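Local coordinates for hypothetical membrane protein (Corynebacterium glutamicum, PDB 6JSC), which probably takes part in heme uptake, this chain being a C-terminal heme-binding domain of HtaA in an engineered variant that holds heme, at residues E55-S60 and N88-E93; I83-N88 and G116-S121; L3-A8 and G59-P64; G50-E55 and L123-T128. The protein carries 1 engineered substitution. All coordinates share one frame; numbering follows the deposited sequence. Where two conformers were deposited one is given.

Contact 1 of 4, residues E55-S60 and N88-E93; sequences ENKTGS and NGNSGE. With NA (sodium ion), chain D.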
# COMPACT_ATOMS: atom_id res chain seq x y z
N GLU A 55 -0.81 1.40 -24.46
CA GLU A 55 -0.86 0.38 -25.49
C GLU A 55 -0.55 -1.01 -24.93
O GLU A 55 -1.11 -2.00 -25.41
CB GLU A 55 0.11 0.74 -26.62
CG GLU A 55 -0.17 0.06 -27.94
CD GLU A 55 0.41 0.83 -29.11
OE1 GLU A 55 0.21 2.07 -29.17
OE2 GLU A 55 1.06 0.21 -29.97
N ASN A 56 0.32 -1.10 -23.92
CA ASN A 56 0.71 -2.37 -23.34
C ASN A 56 0.08 -2.63 -21.97
O ASN A 56 0.31 -3.70 -21.40
CB ASN A 56 2.24 -2.45 -23.23
CG ASN A 56 2.91 -2.49 -24.58
OD1 ASN A 56 2.50 -3.24 -25.46
ND2 ASN A 56 3.94 -1.68 -24.75
N LYS A 57 -0.69 -1.68 -21.45
CA LYS A 57 -1.37 -1.83 -20.16
C LYS A 57 -0.38 -2.12 -19.03
O LYS A 57 -0.54 -3.07 -18.25
CB LYS A 57 -2.49 -2.87 -20.23
CG LYS A 57 -3.59 -2.63 -19.22
CD LYS A 57 -4.70 -3.66 -19.37
CE LYS A 57 -5.83 -3.40 -18.40
NZ LYS A 57 -6.99 -4.31 -18.61
N THR A 58 0.66 -1.29 -18.94
CA THR A 58 1.59 -1.34 -17.82
C THR A 58 1.70 0.06 -17.22
O THR A 58 1.37 1.06 -17.85
CB THR A 58 2.99 -1.80 -18.27
OG1 THR A 58 3.59 -0.80 -19.10
CG2 THR A 58 2.91 -3.12 -19.04
N GLY A 59 2.17 0.12 -15.98
CA GLY A 59 2.42 1.43 -15.40
C GLY A 59 2.88 1.37 -13.96
O GLY A 59 2.96 0.29 -13.35
N SER A 60 3.20 2.55 -13.43
CA SER A 60 3.51 2.74 -12.03
C SER A 60 2.85 4.03 -11.58
O SER A 60 3.00 5.06 -12.25
CB SER A 60 5.02 2.84 -11.78
OG SER A 60 5.58 1.56 -11.53
N ASN A 88 1.19 -4.75 -14.67
CA ASN A 88 1.54 -5.26 -15.99
C ASN A 88 0.38 -6.17 -16.37
O ASN A 88 0.29 -7.30 -15.88
CB ASN A 88 2.86 -6.02 -15.97
CG ASN A 88 3.38 -6.34 -17.36
OD1 ASN A 88 2.61 -6.49 -18.32
ND2 ASN A 88 4.70 -6.44 -17.48
N GLY A 89 -0.51 -5.68 -17.23
CA GLY A 89 -1.75 -6.40 -17.41
C GLY A 89 -2.50 -6.45 -16.09
O GLY A 89 -2.42 -5.53 -15.27
N ASN A 90 -3.17 -7.57 -15.84
CA ASN A 90 -4.06 -7.69 -14.70
C ASN A 90 -3.35 -8.15 -13.43
O ASN A 90 -4.03 -8.54 -12.47
CB ASN A 90 -5.22 -8.62 -15.03
CG ASN A 90 -6.05 -8.10 -16.19
OD1 ASN A 90 -6.26 -8.79 -17.18
ND2 ASN A 90 -6.53 -6.86 -16.07
N SER A 91 -2.02 -8.09 -13.38
CA SER A 91 -1.29 -8.38 -12.15
C SER A 91 -0.34 -7.23 -11.85
O SER A 91 -0.08 -6.37 -12.69
CB SER A 91 -0.52 -9.70 -12.25
OG SER A 91 0.47 -9.64 -13.26
N GLY A 92 0.17 -7.21 -10.62
CA GLY A 92 1.11 -6.18 -10.26
C GLY A 92 1.68 -6.35 -8.87
O GLY A 92 1.60 -7.43 -8.28
N GLU A 93 2.26 -5.27 -8.36
CA GLU A 93 2.93 -5.25 -7.07
C GLU A 93 2.60 -3.96 -6.35
O GLU A 93 2.50 -2.90 -6.98
CB GLU A 93 4.47 -5.35 -7.24
CG GLU A 93 4.95 -6.68 -7.80
CD GLU A 93 6.44 -6.67 -8.14
OE1 GLU A 93 6.98 -5.59 -8.42
OE2 GLU A 93 7.05 -7.76 -8.15
NA NA D . 5.49 -0.40 -13.01
O HOH W 1 5.95 0.95 -14.92
O HOH W 2 7.81 -0.81 -12.66
O HOH W 3 5.05 -2.14 -14.48
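Thr58 lays its methyl over one face of the Asn88 amide: CG2 stands 3.7 Å from Asn88 CG and nearly along the normal to the group, with Asn88 OD1 slightly closer, at 3.5 Å from Thr58 CG2. The two side chains lie next to each other and point the same way, as befits an antiparallel non-hydrogen-bonded pair. The second flat group, the Asn90 amide, meets Lys57 obliquely, its ND2 lying 3.6 Å from Lys57 NZ. Both are donors, so this is proximity and not a bond; the extended lysine chain carries NZ past the amide to the backbone O of Leu123. Between the segments the backbone supplies one hydrogen bond, from Gly89 N to Lys57 O at 2.8 Å, with an N-H...O angle of 156°. Beyond Thr58 the strand reaches the sodium ion, bound by Gly59 O at 2.6 Å and Ser60 OG at 2.5 Å, with Ser86 and three waters completing six ligands. Ser60 OG is also hydrogen-bonded to Glu84. The backbone identifies both ends: Lys57 has a positive phi of 57° and, with Thr58, faces Asp53 as a G1 beta bulge, while Asn88 to Ser91 form a type II' turn. The arrangement is that of two beta-hairpin ends joined side by side at the rim of an antiparallel fold.

Contact 2 of 4, residues I83-N88 and G116-S121; sequences IEISFN and GTLNFS. With NA (sodium ion), chain D.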
# COMPACT_ATOMS: atom_id res chain seq x y z
N ILE A 83 3.96 4.61 -1.01
CA ILE A 83 3.41 3.45 -1.70
C ILE A 83 3.40 3.67 -3.21
O ILE A 83 3.29 4.80 -3.71
CB ILE A 83 2.02 2.98 -1.18
CG1 ILE A 83 0.89 3.93 -1.58
CG2 ILE A 83 2.05 2.74 0.32
CD1 ILE A 83 -0.49 3.27 -1.52
N GLU A 84 3.53 2.56 -3.94
CA GLU A 84 3.51 2.58 -5.40
C GLU A 84 2.69 1.40 -5.87
O GLU A 84 2.89 0.27 -5.39
CB GLU A 84 4.93 2.50 -5.97
CG GLU A 84 5.02 2.26 -7.48
CD GLU A 84 6.45 2.09 -7.95
OE1 GLU A 84 7.37 2.50 -7.20
OE2 GLU A 84 6.66 1.55 -9.06
N ILE A 85 1.76 1.65 -6.79
CA ILE A 85 1.00 0.62 -7.47
C ILE A 85 1.66 0.41 -8.83
O ILE A 85 1.64 1.31 -9.69
CB ILE A 85 -0.47 1.01 -7.64
CG1 ILE A 85 -1.14 1.19 -6.27
CG2 ILE A 85 -1.20 -0.04 -8.47
CD1 ILE A 85 -2.50 1.87 -6.35
N SER A 86 2.26 -0.76 -9.04
CA SER A 86 2.87 -1.13 -10.30
C SER A 86 2.04 -2.25 -10.92
O SER A 86 1.59 -3.15 -10.21
CB SER A 86 4.30 -1.60 -10.05
OG SER A 86 4.99 -1.91 -11.25
N PHE A 87 1.80 -2.18 -12.23
CA PHE A 87 0.95 -3.17 -12.87
C PHE A 87 1.48 -3.52 -14.25
O PHE A 87 2.14 -2.71 -14.92
CB PHE A 87 -0.54 -2.75 -12.93
CG PHE A 87 -0.81 -1.49 -13.72
CD1 PHE A 87 -0.78 -0.25 -13.10
CD2 PHE A 87 -1.12 -1.55 -15.06
CE1 PHE A 87 -1.04 0.91 -13.82
CE2 PHE A 87 -1.38 -0.40 -15.79
CZ PHE A 87 -1.35 0.82 -15.16
N ASN A 88 1.19 -4.75 -14.67
CA ASN A 88 1.54 -5.26 -15.99
C ASN A 88 0.38 -6.17 -16.37
O ASN A 88 0.29 -7.30 -15.88
CB ASN A 88 2.86 -6.02 -15.97
CG ASN A 88 3.38 -6.34 -17.36
OD1 ASN A 88 2.61 -6.49 -18.32
ND2 ASN A 88 4.70 -6.44 -17.48
N GLY A 116 3.05 -6.51 -1.17
CA GLY A 116 2.07 -7.51 -1.58
C GLY A 116 1.96 -7.58 -3.08
O GLY A 116 2.31 -6.65 -3.81
N THR A 117 1.46 -8.72 -3.55
CA THR A 117 1.21 -8.92 -4.97
C THR A 117 -0.24 -8.58 -5.28
O THR A 117 -1.15 -8.89 -4.50
CB THR A 117 1.49 -10.38 -5.34
OG1 THR A 117 2.87 -10.68 -5.08
CG2 THR A 117 1.17 -10.63 -6.80
N LEU A 118 -0.45 -7.93 -6.42
CA LEU A 118 -1.76 -7.48 -6.84
C LEU A 118 -2.34 -8.39 -7.91
O LEU A 118 -1.64 -8.77 -8.85
CB LEU A 118 -1.67 -6.06 -7.41
CG LEU A 118 -1.05 -5.02 -6.48
CD1 LEU A 118 -1.07 -3.64 -7.12
CD2 LEU A 118 -1.78 -5.02 -5.15
N ASN A 119 -3.62 -8.72 -7.77
CA ASN A 119 -4.41 -9.36 -8.82
C ASN A 119 -5.61 -8.46 -9.08
O ASN A 119 -6.49 -8.32 -8.22
CB ASN A 119 -4.82 -10.78 -8.41
CG ASN A 119 -5.50 -11.51 -9.53
OD1 ASN A 119 -6.40 -10.98 -10.17
ND2 ASN A 119 -5.07 -12.74 -9.78
N PHE A 120 -5.65 -7.84 -10.25
CA PHE A 120 -6.70 -6.88 -10.55
C PHE A 120 -7.99 -7.59 -10.95
O PHE A 120 -8.01 -8.44 -11.85
CB PHE A 120 -6.26 -5.89 -11.63
CG PHE A 120 -5.29 -4.87 -11.13
CD1 PHE A 120 -3.92 -5.14 -11.13
CD2 PHE A 120 -5.74 -3.68 -10.59
CE1 PHE A 120 -3.02 -4.22 -10.64
CE2 PHE A 120 -4.84 -2.75 -10.09
CZ PHE A 120 -3.47 -3.03 -10.12
N SER A 121 -9.07 -7.26 -10.24
CA SER A 121 -10.40 -7.68 -10.64
C SER A 121 -11.02 -6.73 -11.65
O SER A 121 -11.92 -7.12 -12.39
CB SER A 121 -11.31 -7.76 -9.41
OG SER A 121 -11.40 -6.50 -8.77
NA NA D . 5.49 -0.40 -13.01
O HOH W 3 5.05 -2.14 -14.48
O HOH W 1 5.95 0.95 -14.92
O HOH W 2 7.81 -0.81 -12.66
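Ile85 and Leu118 meet inside a barrel-like antiparallel fold, on strands that run 8.5 Å apart at closest approach with 53° between their directions; strand 91-101 pairs with both. That spacing leaves room for side chains and no backbone pairing. Ile85 holds CG2 anti to its own N while CG1 lies anti to the carbonyl carbon (chi1 -62°), and this puts the CG2 branch across the gap, 3.8 Å from Leu118 CD1. The two side chains cross at about a right angle. The same methyl reaches the rim of the Phe120 ring close to the ring plane, with Ile85 CG2 4.1 Å from Phe120 CZ. Phe87 behaves differently: with chi1 at 62° its CG is wedged between N and carbonyl carbon, so the ring swings off toward Val52, and it is CB that touches Phe120, 3.7 Å from CE1. Ile159, Phe161 and Ala134 from neighbouring strands continue the apolar layer around Leu118 and Phe120. Ser86, alternating with Ile85 and Phe87, starts from the other face of the strand. Its OG binds the sodium ion at 2.4 Å. Water 3, another ligand of that ion, donates a hydrogen bond to Phe87 O at 3.0 Å.

Contact 3 of 4, residues L3-A8 and G59-P64; sequences LGVTQA and GSINFP. With NA (sodium ion), chain D; NA (sodium ion), chain E.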
# COMPACT_ATOMS: atom_id res chain seq x y z
N LEU A 3 2.42 7.72 -21.07
CA LEU A 3 1.64 8.84 -20.58
C LEU A 3 2.02 9.12 -19.14
O LEU A 3 2.24 8.19 -18.35
CB LEU A 3 0.15 8.52 -20.63
CG LEU A 3 -0.45 8.31 -22.01
CD1 LEU A 3 -1.83 7.68 -21.90
CD2 LEU A 3 -0.54 9.64 -22.74
N GLY A 4 2.09 10.40 -18.78
CA GLY A 4 2.34 10.76 -17.41
C GLY A 4 1.07 10.72 -16.58
O GLY A 4 -0.04 10.90 -17.08
N VAL A 5 1.24 10.46 -15.29
CA VAL A 5 0.15 10.60 -14.33
C VAL A 5 -0.04 12.09 -14.04
O VAL A 5 0.92 12.77 -13.66
CB VAL A 5 0.45 9.81 -13.05
CG1 VAL A 5 -0.56 10.15 -11.97
CG2 VAL A 5 0.45 8.31 -13.34
N THR A 6 -1.25 12.59 -14.23
CA THR A 6 -1.57 13.97 -13.87
C THR A 6 -1.95 14.07 -12.40
O THR A 6 -1.25 14.71 -11.61
CB THR A 6 -2.68 14.49 -14.78
OG1 THR A 6 -2.23 14.44 -16.14
CG2 THR A 6 -3.03 15.93 -14.43
N GLN A 7 -3.05 13.41 -12.02
CA GLN A 7 -3.48 13.31 -10.63
C GLN A 7 -3.92 11.88 -10.36
O GLN A 7 -4.70 11.32 -11.13
CB GLN A 7 -4.68 14.23 -10.35
CG GLN A 7 -5.16 14.15 -8.91
CD GLN A 7 -4.16 14.77 -7.97
OE1 GLN A 7 -3.89 15.96 -8.09
NE2 GLN A 7 -3.59 13.99 -7.07
N ALA A 8 -3.47 11.32 -9.24
CA ALA A 8 -3.89 10.00 -8.83
C ALA A 8 -4.38 10.01 -7.39
O ALA A 8 -3.98 10.86 -6.57
CB ALA A 8 -2.76 8.97 -8.96
N GLY A 59 2.17 0.12 -15.98
CA GLY A 59 2.42 1.43 -15.40
C GLY A 59 2.88 1.37 -13.96
O GLY A 59 2.96 0.29 -13.35
N SER A 60 3.20 2.55 -13.43
CA SER A 60 3.51 2.74 -12.03
C SER A 60 2.85 4.03 -11.58
O SER A 60 3.00 5.06 -12.25
CB SER A 60 5.02 2.84 -11.78
OG SER A 60 5.58 1.56 -11.53
N ILE A 61 2.11 3.96 -10.48
CA ILE A 61 1.41 5.11 -9.89
C ILE A 61 2.05 5.33 -8.52
O ILE A 61 1.98 4.45 -7.65
CB ILE A 61 -0.09 4.82 -9.71
CG1 ILE A 61 -0.71 4.07 -10.91
CG2 ILE A 61 -0.83 6.12 -9.40
CD1 ILE A 61 -0.81 4.87 -12.18
N ASN A 62 2.67 6.50 -8.32
CA ASN A 62 3.50 6.73 -7.14
C ASN A 62 2.84 7.72 -6.19
O ASN A 62 2.34 8.76 -6.61
CB ASN A 62 4.87 7.27 -7.56
CG ASN A 62 5.75 6.17 -8.13
OD1 ASN A 62 5.73 5.91 -9.33
ND2 ASN A 62 6.50 5.52 -7.26
N PHE A 63 2.86 7.39 -4.89
CA PHE A 63 2.29 8.25 -3.88
C PHE A 63 3.33 8.61 -2.82
O PHE A 63 4.20 7.80 -2.49
CB PHE A 63 1.10 7.56 -3.21
CG PHE A 63 -0.00 7.23 -4.16
CD1 PHE A 63 -1.00 8.16 -4.43
CD2 PHE A 63 -0.05 5.99 -4.80
CE1 PHE A 63 -2.01 7.87 -5.33
CE2 PHE A 63 -1.07 5.69 -5.70
CZ PHE A 63 -2.06 6.64 -5.96
N PRO A 64 3.28 9.83 -2.28
CA PRO A 64 4.08 10.16 -1.10
C PRO A 64 3.31 9.81 0.16
O PRO A 64 2.18 9.32 0.08
CB PRO A 64 4.22 11.67 -1.22
CG PRO A 64 2.82 12.07 -1.70
CD PRO A 64 2.38 10.94 -2.66
NA NA D . 5.49 -0.40 -13.01
NA NA E . 2.76 13.97 -13.06
O HOH W 1 5.95 0.95 -14.92
O HOH W 2 7.81 -0.81 -12.66
O HOH W 3 5.05 -2.14 -14.48
O HOH W 4 3.97 11.98 -13.87
O HOH W 5 2.72 14.73 -15.35
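Val5 and Ile61 cross at about a right angle, meeting through their methyl ends, with Val5 CG2 3.8 Å from Ile61 CD1. The isoleucine is bent to do so: chi1 -41° and chi2 -69° turn CD1 toward the valine and leave CG2 to face Ala8, further along the N-terminal strand. There the fit is tight, Ala8 CB lying 3.5 Å from Ile61 CG2, shorter than a usual carbon-carbon contact. Phe63 offers Ala8 the rim of its ring: the ring carbon CE1 lies 3.8 Å from Ala8 O, which is near the ring plane, and CZ lies 3.9 Å from Ala8 CB. Ala8 O is also bonded by Gln7 NE2 at 3.2 Å, the donor being well tilted from the carbonyl plane. Val5 and Ala8 can both face Ile61 although three residues apart because Thr6 and Gln7 form a classic bulge opposite Thr164, where the chain turns a corner. Val5 O turns from the contact to a sodium ion, which it binds at 2.3 Å together with Asn48 and waters. Cohesion between these segments therefore rests on methyl and ring-rim contacts, and the protein oxygens that bind the ions take little part in them.

Contact 4 of 4, residues G50-E55 and L123-T128; sequences GAVDAE and LNVSAT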
# COMPACT_ATOMS: atom_id res chain seq x y z
N GLY A 50 4.22 9.29 -11.76
CA GLY A 50 4.11 7.97 -12.34
C GLY A 50 3.95 8.05 -13.83
O GLY A 50 3.88 9.12 -14.43
N ALA A 51 3.86 6.87 -14.45
CA ALA A 51 3.72 6.81 -15.89
C ALA A 51 2.98 5.55 -16.26
O ALA A 51 3.07 4.54 -15.56
CB ALA A 51 5.09 6.81 -16.58
N VAL A 52 2.25 5.61 -17.37
CA VAL A 52 1.43 4.49 -17.84
C VAL A 52 1.64 4.30 -19.34
O VAL A 52 1.71 5.27 -20.10
CB VAL A 52 -0.07 4.71 -17.53
CG1 VAL A 52 -0.92 3.62 -18.18
CG2 VAL A 52 -0.31 4.74 -16.03
N ASP A 53 1.76 3.05 -19.75
CA ASP A 53 1.80 2.69 -21.16
C ASP A 53 0.41 2.19 -21.52
O ASP A 53 0.02 1.08 -21.14
CB ASP A 53 2.86 1.60 -21.36
CG ASP A 53 3.00 1.15 -22.81
OD1 ASP A 53 2.09 1.38 -23.64
OD2 ASP A 53 4.04 0.53 -23.11
N ALA A 54 -0.36 3.02 -22.24
CA ALA A 54 -1.74 2.68 -22.58
C ALA A 54 -1.84 1.58 -23.63
O ALA A 54 -2.86 0.89 -23.68
CB ALA A 54 -2.48 3.92 -23.07
N GLU A 55 -0.81 1.40 -24.46
CA GLU A 55 -0.86 0.38 -25.49
C GLU A 55 -0.55 -1.01 -24.93
O GLU A 55 -1.11 -2.00 -25.41
CB GLU A 55 0.11 0.74 -26.62
CG GLU A 55 -0.17 0.06 -27.94
CD GLU A 55 0.41 0.83 -29.11
OE1 GLU A 55 0.21 2.07 -29.17
OE2 GLU A 55 1.06 0.21 -29.97
N LEU A 123 -9.40 -3.38 -14.20
CA LEU A 123 -8.28 -2.51 -14.55
C LEU A 123 -8.60 -1.91 -15.91
O LEU A 123 -8.67 -2.64 -16.90
CB LEU A 123 -6.96 -3.26 -14.57
CG LEU A 123 -5.74 -2.37 -14.87
CD1 LEU A 123 -5.64 -1.25 -13.86
CD2 LEU A 123 -4.48 -3.21 -14.86
N ASN A 124 -8.82 -0.60 -15.95
CA ASN A 124 -9.11 0.11 -17.18
C ASN A 124 -7.99 1.11 -17.42
O ASN A 124 -7.63 1.87 -16.51
CB ASN A 124 -10.45 0.85 -17.07
CG ASN A 124 -11.59 -0.07 -16.64
OD1 ASN A 124 -12.19 0.14 -15.58
ND2 ASN A 124 -11.89 -1.07 -17.45
N VAL A 125 -7.43 1.10 -18.63
CA VAL A 125 -6.38 2.05 -19.01
C VAL A 125 -6.75 2.61 -20.38
O VAL A 125 -6.98 1.85 -21.32
CB VAL A 125 -5.00 1.38 -19.05
CG1 VAL A 125 -3.95 2.37 -19.50
CG2 VAL A 125 -4.63 0.81 -17.69
N SER A 126 -6.81 3.93 -20.48
CA SER A 126 -7.15 4.60 -21.73
C SER A 126 -6.25 5.82 -21.90
O SER A 126 -5.33 6.05 -21.10
CB SER A 126 -8.63 4.99 -21.74
OG SER A 126 -8.87 6.04 -20.81
N ALA A 127 -6.53 6.60 -22.94
CA ALA A 127 -5.72 7.79 -23.22
C ALA A 127 -5.71 8.75 -22.03
O ALA A 127 -4.69 9.38 -21.74
CB ALA A 127 -6.25 8.52 -24.46
N THR A 128 -6.84 8.88 -21.34
CA THR A 128 -6.98 9.94 -20.36
C THR A 128 -7.15 9.48 -18.92
O THR A 128 -7.18 10.34 -18.03
CB THR A 128 -8.18 10.84 -20.72
OG1 THR A 128 -9.38 10.06 -20.63
CG2 THR A 128 -8.02 11.41 -22.12
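Val52 and Val125 provide the main apolar contact, methyl against methyl, their CG1 atoms 3.5 Å apart. In both valines CG1 is anti to the backbone N (chi1 173° for Val52, 178° for Val125), and both side chains start toward the opposing segment, meeting at a slant. Val125 CG1 also packs beside the backbone at Ala54, 3.8 Å from its CA and 4.2 Å from its CB, so one methyl fills the corner where strand 42-53 gives way to its turn. The ring of Phe87 touches both valines and, with Leu165 against Val52, extends this apolar patch toward the interior. Lys57 lies against Val125 as well.

One contact joins an apolar and a polar atom: Ala54 CB lies 4.1 Å from Ser126 O. The two segments share no hydrogen bond, and their nearest CA atoms, those of Ala54 and Ser126, are 5.8 Å apart.

Polar bonds act within the turn. Asp53 points away from Val125, and its OD1 accepts a weak bond from Glu55 N at 3.0 Å, bent to 127°, in the manner of an Asx turn; the other oxygen, OD2, takes the side-chain amide of Asn56. One carboxylate thus probably helps to hold the start of the hairpin turn while leaving the valines to close the gap. Strands 42-53 and 113-125 lie on opposite sides of the ring of strand pairings, so the contact amounts to apolar closure across one end of a barrel-like antiparallel fold.

In the fold
The four contacts gather in one half of the chain's antiparallel architecture, away from the heme pocket. Contacts 1 and 2 have centres 8 Å apart and share Asn88; contact 4 lies 9 Å from contact 1 and 10 Å from contact 3, and contact 2 is the nearest to the chain's centre. Strand 58-62 serves contacts 1 and 3, and strand 113-125 serves contacts 2 and 4. Along the chain contact 3 closes before contact 2 opens, whereas contacts 1 and 2 interleave and both fall within the span of contact 4. One sodium ion, held by Gly59, Ser60 and Ser86, links strands 58-62 and 76-88, so contacts 1, 2 and 3 each include a strand that reaches this ion.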